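Local atomic coordinates of putative polyphosphate kinase 2 (Pseudomonas aeruginosa PAO1, PDB entry 3CZP), a protein that transfers phosphate from inorganic polyphosphate to AMP to make ADP, and less efficiently to GMP, with magnesium as cofactor. Residues 488-491 and 492-496; 286-289 and 290-294; 391-394 and 395-398. All blocks are in the same frame, centred on the assembly; numbering follows the deposited sequence.

Contact 1 of 3, residues 488-491 and 492-496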
loop_
_atom_site.group_PDB
_atom_site.type_symbol
_atom_site.label_atom_id
_atom_site.label_comp_id
_atom_site.label_asym_id
_atom_site.label_seq_id
_atom_site.Cartn_x
_atom_site.Cartn_y
_atom_site.Cartn_z
ATOM N N ASP A 488 -23.979 -21.486 5.774
ATOM C CA ASP A 488 -25.262 -20.919 6.298
ATOM C C ASP A 488 -25.268 -19.372 6.141
ATOM O O ASP A 488 -26.291 -18.781 5.792
ATOM C CB ASP A 488 -25.481 -21.232 7.793
ATOM C CG ASP A 488 -25.769 -22.679 8.072
ATOM O OD1 ASP A 488 -26.050 -23.450 7.124
ATOM O OD2 ASP A 488 -25.723 -23.042 9.281
ATOM N N ALA A 489 -24.131 -18.729 6.430
ATOM C CA ALA A 489 -24.027 -17.259 6.352
ATOM C C ALA A 489 -24.175 -16.705 4.916
ATOM O O ALA A 489 -24.851 -15.710 4.696
ATOM C CB ALA A 489 -22.729 -16.743 7.025
ATOM N N ILE A 490 -23.549 -17.350 3.942
ATOM C CA ILE A 490 -23.714 -16.975 2.511
ATOM C C ILE A 490 -25.159 -17.206 2.040
ATOM O O ILE A 490 -25.761 -16.327 1.445
ATOM C CB ILE A 490 -22.757 -17.755 1.583
ATOM C CG1 ILE A 490 -21.278 -17.489 1.933
ATOM C CG2 ILE A 490 -23.008 -17.386 0.130
ATOM C CD1 ILE A 490 -20.258 -18.457 1.237
ATOM N N GLU A 491 -25.735 -18.381 2.295
ATOM C CA GLU A 491 -27.135 -18.592 1.934
ATOM C C GLU A 491 -28.071 -17.526 2.537
ATOM O O GLU A 491 -28.988 -17.052 1.867
ATOM C CB GLU A 491 -27.578 -20.002 2.342
ATOM C CG GLU A 491 -26.841 -21.117 1.546
ATOM C CD GLU A 491 -27.410 -22.508 1.806
ATOM O OE1 GLU A 491 -28.423 -22.601 2.552
ATOM O OE2 GLU A 491 -26.842 -23.491 1.257
ATOM N N ALA A 492 -27.830 -17.178 3.807
ATOM C CA ALA A 492 -28.627 -16.199 4.504
ATOM C C ALA A 492 -28.618 -14.841 3.825
ATOM O O ALA A 492 -29.688 -14.195 3.684
ATOM C CB ALA A 492 -28.157 -16.050 5.945
ATOM N N ALA A 493 -27.406 -14.395 3.484
ATOM C CA ALA A 493 -27.154 -13.205 2.710
ATOM C C ALA A 493 -27.949 -13.210 1.407
ATOM O O ALA A 493 -28.598 -12.221 1.071
ATOM C CB ALA A 493 -25.673 -13.101 2.394
ATOM N N TYR A 494 -27.903 -14.312 0.661
ATOM C CA TYR A 494 -28.685 -14.370 -0.592
ATOM C C TYR A 494 -30.198 -14.229 -0.369
ATOM O O TYR A 494 -30.924 -13.675 -1.204
ATOM C CB TYR A 494 -28.423 -15.675 -1.345
ATOM C CG TYR A 494 -27.020 -15.857 -1.835
ATOM C CD1 TYR A 494 -26.105 -14.786 -1.864
ATOM C CD2 TYR A 494 -26.592 -17.092 -2.287
ATOM C CE1 TYR A 494 -24.820 -14.966 -2.313
ATOM C CE2 TYR A 494 -25.308 -17.273 -2.734
ATOM C CZ TYR A 494 -24.410 -16.210 -2.735
ATOM O OH TYR A 494 -23.102 -16.403 -3.169
ATOM N N LYS A 495 -30.664 -14.774 0.740
ATOM C CA LYS A 495 -32.087 -14.728 1.090
ATOM C C LYS A 495 -32.519 -13.314 1.467
ATOM O O LYS A 495 -33.698 -12.997 1.391
ATOM C CB LYS A 495 -32.381 -15.664 2.242
ATOM C CG LYS A 495 -32.454 -17.141 1.881
ATOM C CD LYS A 495 -32.574 -17.949 3.156
ATOM C CE LYS A 495 -32.467 -19.461 2.906
ATOM N NZ LYS A 495 -32.729 -20.252 4.152
ATOM N N LYS A 496 -31.562 -12.492 1.892
ATOM C CA LYS A 496 -31.787 -11.098 2.231
ATOM C C LYS A 496 -31.755 -10.205 0.989
ATOM O O LYS A 496 -32.503 -9.248 0.931
ATOM C CB LYS A 496 -30.748 -10.667 3.274
ATOM C CG LYS A 496 -30.969 -9.296 3.925
ATOM C CD LYS A 496 -29.854 -9.054 4.999
ATOM C CE LYS A 496 -29.553 -7.573 5.332
ATOM N NZ LYS A 496 -28.265 -7.469 6.101
#

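Contact 2 of 3, residues 286-289 and 290-294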
loop_
_atom_site.group_PDB
_atom_site.type_symbol
_atom_site.label_atom_id
_atom_site.label_comp_id
_atom_site.label_asym_id
_atom_site.label_seq_id
_atom_site.Cartn_x
_atom_site.Cartn_y
_atom_site.Cartn_z
ATOM N N ARG A 286 -20.750 -27.524 -1.149
ATOM C CA ARG A 286 -21.777 -26.499 -0.925
ATOM C C ARG A 286 -21.090 -25.145 -0.967
ATOM O O ARG A 286 -21.558 -24.242 -1.644
ATOM C CB ARG A 286 -22.460 -26.722 0.431
ATOM C CG ARG A 286 -23.663 -25.840 0.703
ATOM C CD ARG A 286 -24.247 -26.200 2.033
ATOM N NE ARG A 286 -25.106 -25.158 2.590
ATOM C CZ ARG A 286 -25.322 -24.998 3.893
ATOM N NH1 ARG A 286 -24.716 -25.773 4.787
ATOM N NH2 ARG A 286 -26.119 -24.036 4.320
ATOM N N LEU A 287 -19.948 -25.027 -0.290
ATOM C CA LEU A 287 -19.170 -23.770 -0.320
ATOM C C LEU A 287 -18.715 -23.441 -1.734
ATOM O O LEU A 287 -18.881 -22.321 -2.156
ATOM C CB LEU A 287 -17.949 -23.789 0.611
ATOM C CG LEU A 287 -17.058 -22.512 0.544
ATOM C CD1 LEU A 287 -17.850 -21.295 0.987
ATOM C CD2 LEU A 287 -15.831 -22.644 1.371
ATOM N N ALA A 288 -18.162 -24.404 -2.466
ATOM C CA ALA A 288 -17.705 -24.137 -3.820
ATOM C C ALA A 288 -18.875 -23.598 -4.666
ATOM O O ALA A 288 -18.719 -22.679 -5.482
ATOM C CB ALA A 288 -17.154 -25.400 -4.424
ATOM N N GLY A 289 -20.059 -24.162 -4.470
ATOM C CA GLY A 289 -21.191 -23.783 -5.312
ATOM C C GLY A 289 -21.709 -22.415 -4.951
ATOM O O GLY A 289 -22.119 -21.650 -5.816
ATOM N N LEU A 290 -21.675 -22.082 -3.660
ATOM C CA LEU A 290 -22.173 -20.780 -3.174
ATOM C C LEU A 290 -21.306 -19.639 -3.634
ATOM O O LEU A 290 -21.821 -18.549 -3.891
ATOM C CB LEU A 290 -22.288 -20.764 -1.652
ATOM C CG LEU A 290 -23.462 -21.576 -1.075
ATOM C CD1 LEU A 290 -23.226 -21.859 0.392
ATOM C CD2 LEU A 290 -24.773 -20.845 -1.273
ATOM N N ILE A 291 -19.985 -19.884 -3.680
ATOM C CA ILE A 291 -18.988 -18.910 -4.142
ATOM C C ILE A 291 -19.099 -18.651 -5.647
ATOM O O ILE A 291 -18.883 -17.524 -6.104
ATOM C CB ILE A 291 -17.558 -19.362 -3.800
ATOM C CG1 ILE A 291 -17.341 -19.348 -2.296
ATOM C CG2 ILE A 291 -16.534 -18.473 -4.458
ATOM C CD1 ILE A 291 -17.404 -18.058 -1.710
ATOM N N ARG A 292 -19.504 -19.679 -6.388
ATOM C CA ARG A 292 -19.566 -19.659 -7.845
ATOM C C ARG A 292 -20.920 -19.080 -8.264
ATOM O O ARG A 292 -21.075 -18.604 -9.369
ATOM C CB ARG A 292 -19.304 -21.091 -8.363
ATOM C CG ARG A 292 -19.659 -21.420 -9.829
ATOM C CD ARG A 292 -19.804 -22.964 -10.091
ATOM N NE ARG A 292 -18.643 -23.714 -9.556
ATOM C CZ ARG A 292 -18.671 -24.730 -8.673
ATOM N NH1 ARG A 292 -19.820 -25.219 -8.207
ATOM N NH2 ARG A 292 -17.519 -25.279 -8.266
ATOM N N ASP A 293 -21.888 -19.077 -7.359
ATOM C CA ASP A 293 -23.240 -18.569 -7.647
ATOM C C ASP A 293 -23.097 -17.105 -8.082
ATOM O O ASP A 293 -22.317 -16.355 -7.490
ATOM C CB ASP A 293 -24.108 -18.710 -6.379
ATOM C CG ASP A 293 -25.593 -18.488 -6.619
ATOM O OD1 ASP A 293 -26.025 -17.349 -6.961
ATOM O OD2 ASP A 293 -26.347 -19.462 -6.432
ATOM N N LYS A 294 -23.832 -16.710 -9.114
ATOM C CA LYS A 294 -23.804 -15.314 -9.612
ATOM C C LYS A 294 -24.089 -14.280 -8.482
ATOM O O LYS A 294 -23.655 -13.133 -8.547
ATOM C CB LYS A 294 -24.789 -15.135 -10.800
ATOM C CG LYS A 294 -26.284 -15.495 -10.499
ATOM C CD LYS A 294 -27.330 -14.953 -11.556
ATOM C CE LYS A 294 -27.985 -16.080 -12.390
ATOM N NZ LYS A 294 -29.339 -15.745 -13.012
#

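Contact 3 of 3, residues 391-394 and 395-398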
loop_
_atom_site.group_PDB
_atom_site.type_symbol
_atom_site.label_atom_id
_atom_site.label_comp_id
_atom_site.label_asym_id
_atom_site.label_seq_id
_atom_site.Cartn_x
_atom_site.Cartn_y
_atom_site.Cartn_z
ATOM N N GLU A 391 -15.762 0.379 18.563
ATOM C CA GLU A 391 -14.970 0.515 17.326
ATOM C C GLU A 391 -15.054 -0.710 16.388
ATOM O O GLU A 391 -15.229 -0.576 15.172
ATOM C CB GLU A 391 -13.512 0.807 17.710
ATOM C CG GLU A 391 -13.357 2.191 18.230
ATOM C CD GLU A 391 -12.011 2.526 18.795
ATOM O OE1 GLU A 391 -11.133 1.641 18.931
ATOM O OE2 GLU A 391 -11.853 3.736 19.065
ATOM N N ILE A 392 -14.914 -1.902 16.958
ATOM C CA ILE A 392 -14.966 -3.129 16.169
ATOM C C ILE A 392 -16.342 -3.309 15.534
ATOM O O ILE A 392 -16.461 -3.656 14.359
ATOM C CB ILE A 392 -14.638 -4.366 17.025
ATOM C CG1 ILE A 392 -13.135 -4.438 17.302
ATOM C CG2 ILE A 392 -15.119 -5.633 16.335
ATOM C CD1 ILE A 392 -12.759 -5.445 18.368
ATOM N N ASN A 393 -17.377 -3.066 16.331
ATOM C CA ASN A 393 -18.746 -3.171 15.891
ATOM C C ASN A 393 -19.065 -2.190 14.808
ATOM O O ASN A 393 -19.742 -2.558 13.801
ATOM C CB ASN A 393 -19.709 -3.004 17.086
ATOM C CG ASN A 393 -19.738 -4.199 17.998
ATOM O OD1 ASN A 393 -19.422 -5.331 17.601
ATOM N ND2 ASN A 393 -20.151 -3.958 19.246
ATOM N N ASP A 394 -18.520 -0.966 14.944
ATOM C CA ASP A 394 -18.747 0.054 13.903
ATOM C C ASP A 394 -18.055 -0.394 12.593
ATOM O O ASP A 394 -18.623 -0.310 11.525
ATOM C CB ASP A 394 -18.263 1.468 14.281
ATOM C CG ASP A 394 -18.997 2.088 15.511
ATOM O OD1 ASP A 394 -20.145 1.682 15.906
ATOM O OD2 ASP A 394 -18.387 3.028 16.094
ATOM N N PHE A 395 -16.828 -0.877 12.713
ATOM C CA PHE A 395 -16.074 -1.483 11.595
ATOM C C PHE A 395 -16.839 -2.582 10.878
ATOM O O PHE A 395 -17.034 -2.556 9.670
ATOM C CB PHE A 395 -14.760 -2.030 12.188
ATOM C CG PHE A 395 -13.837 -2.740 11.216
ATOM C CD1 PHE A 395 -13.637 -2.277 9.934
ATOM C CD2 PHE A 395 -13.179 -3.886 11.608
ATOM C CE1 PHE A 395 -12.730 -2.928 9.045
ATOM C CE2 PHE A 395 -12.299 -4.550 10.698
ATOM C CZ PHE A 395 -12.066 -4.059 9.444
ATOM N N GLU A 396 -17.320 -3.542 11.652
ATOM C CA GLU A 396 -18.046 -4.686 11.117
ATOM C C GLU A 396 -19.354 -4.303 10.482
ATOM O O GLU A 396 -19.775 -4.924 9.512
ATOM C CB GLU A 396 -18.246 -5.767 12.185
ATOM C CG GLU A 396 -16.905 -6.442 12.485
ATOM C CD GLU A 396 -16.966 -7.484 13.580
ATOM O OE1 GLU A 396 -18.069 -7.776 14.097
ATOM O OE2 GLU A 396 -15.876 -7.984 13.917
ATOM N N GLU A 397 -19.982 -3.269 11.035
ATOM C CA GLU A 397 -21.199 -2.702 10.448
ATOM C C GLU A 397 -20.955 -2.025 9.123
ATOM O O GLU A 397 -21.783 -2.147 8.227
ATOM C CB GLU A 397 -21.829 -1.729 11.421
ATOM C CG GLU A 397 -22.988 -0.977 10.894
ATOM C CD GLU A 397 -23.534 0.030 11.917
ATOM O OE1 GLU A 397 -22.822 1.037 12.211
ATOM O OE2 GLU A 397 -24.661 -0.225 12.411
ATOM N N GLN A 398 -19.850 -1.271 9.018
ATOM C CA GLN A 398 -19.424 -0.677 7.740
ATOM C C GLN A 398 -19.273 -1.788 6.679
ATOM O O GLN A 398 -19.673 -1.633 5.540
ATOM C CB GLN A 398 -18.093 0.119 7.863
ATOM C CG GLN A 398 -18.052 1.454 8.700
ATOM C CD GLN A 398 -18.939 2.556 8.090
ATOM O OE1 GLN A 398 -19.934 2.965 8.711
ATOM N NE2 GLN A 398 -18.588 3.034 6.873
HETATM O O HOH W 1 -20.183 -6.652 15.330
HETATM O O HOH W 2 -20.294 1.888 11.768
#

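Contact 1 of 3, residues 488-491 and 492-496
Ile490 and Tyr494, one helical turn apart, lie side by side and point the same way, and the methyl CG2 of Ile490 sits over one face of the phenol ring, 3.4 Å from Tyr494 CZ. The beta-branch of isoleucine suits this place: chi1 of -61° leaves CG2 anti to the backbone N, beside the carbonyl carbon and on the side of Tyr494, while CD1 packs on Leu287 of helix 273-292. The carbonyl oxygen of Ile490 also lies above the ring, off toward its rim, 3.5 Å from Tyr494 CG, and accepts the backbone N-H of Tyr494 at 3.0 Å. On the outer side, Lys495 N bonds to Glu491 O, and the aliphatic CG of Lys495 rests 3.5 Å from that same oxygen. The Lys495 amine is not paired with the Glu491 carboxylate, for NZ and OE1 are 5.2 Å apart. All this belongs to the last turns of helix 475-496 in the second PPK2 domain, a P-loop kinase-like fold of helices around a parallel sheet. Small Ala489 and Ala493 let the helix lie close to strand 404-412, where both touch Ile405. From farther out, Arg286 binds the carboxylates of Asp488 and Glu491 by salt bridges, and the Tyr494 hydroxyl is hydrogen-bonded to the backbone oxygen of Leu290.

Contact 2 of 3, residues 286-289 and 290-294
The carbonyl oxygen of Gly289 is gripped by two backbone N-H groups, those of Arg292 at 3.3 Å and Asp293 at 3.0 Å. The Arg292 N-H is divided between this oxygen and Ala288 O, and all three bonds are weak and bent. This is how helix 273-292 ends, just before the first strand, 300-307, of the parallel sheet in the second PPK2 domain. Asp293 is the first residue to leave helical backbone angles, and its carboxylate forms a salt bridge with Arg295 in the loop beyond. Just before this the bonding is regular: Ile291 N reaches Leu287 O at 3.1 Å, nearly in line with the carbonyl. The leucine and isoleucine suit the inward side, lying alongside one another with Leu287 CD1 3.9 Å from Ile291 CG1, and Leu324 packs against both. Arg286 and Leu290 also run side by side. The arginine is extended from CG to NE, with CG anti to the backbone N (chi1 -172°), and its methylene CG meets Leu290 CD1 at 4.0 Å. A long side chain serves here because its stem can be apolar while its guanidinium reaches acidic partners, Glu283 of the same helix among them. On the exposed side Arg292 behaves differently: a bend at chi3 (-50°) folds it back along the helix, and its guanidinium lies flat over the carbonyl oxygen of Ala288, probably a favourable placement for a positive group. Arg292 NH2 lies 3.9 Å from Ala288 CB, and Arg292 NH1 3.5 Å from Gly289 CA.

Contact 3 of 3, residues 391-394 and 395-398
Glu391 meets the next turn through its backbone, its carbonyl oxygen accepting the N-H of Phe395 at 2.9 Å, while its carboxylate turns back to a salt bridge with Arg387. Ile392 follows on the buried side and lies alongside Glu396, both pointing the same way. Its methyl CG2 is 3.5 Å from Glu396 OE2, so one flank of a buried carboxylate is apolar. That charge is well provided for: Lys408 forms a salt bridge with OE1, and Tyr368 and Trp367 hydrogen-bond to OE2. Glutamate suits the position because its chain, extended beyond CG, is long enough to carry the carboxylate to these partners. Asn393 joins the same carboxylate through a water, which donates to Asn393 OD1 and to Glu396 OE1, each at 2.7 Å. The amide has both a donor and an acceptor to offer, and its ND2 bonds to the carbonyl oxygen of Arg459, a second link that would fix which way the amide is flipped. Asp394 comes last; its backbone oxygen takes the N-H of Gln398 at 3.0 Å, and a second water lies 2.8 Å from this oxygen and 2.7 Å from Glu397 OE1. The carboxylates of Asp394 and Glu397 stand near each other, and Arg137, salt-bridged to Asp394, probably eases their mutual repulsion. In Phe395, chi1 of 178° swings the ring away from residues 391-394, edge-to-face with Trp367 and at about 60° to Trp351. Helix 382-402 packs on one flank against helix 125-144 of the first PPK2 region, Glu391 on Met141 and Gln398 on Ala134, and through Glu396 it is tied to strand 404-412 of its own sheet.

All three contacts lie in the second PPK2 region, coming along the chain in the order contact 2, contact 3, contact 1. Contacts 1 and 2 have centres 12 Å apart and touch directly, since helices 273-292 and 475-496, near the start and end of the domain, pack together and bring together parts of the chain some 200 residues apart. Contact 3 is separate: its centre is 20 Å from that of contact 1 and 26 Å from that of contact 2. It sits on helix 382-402, which leads into strand 404-412, the strand that contact 1 packs against. Contacts 1 and 2 thus share one helix-helix interface, whereas contact 3 lies beside the first PPK2 region.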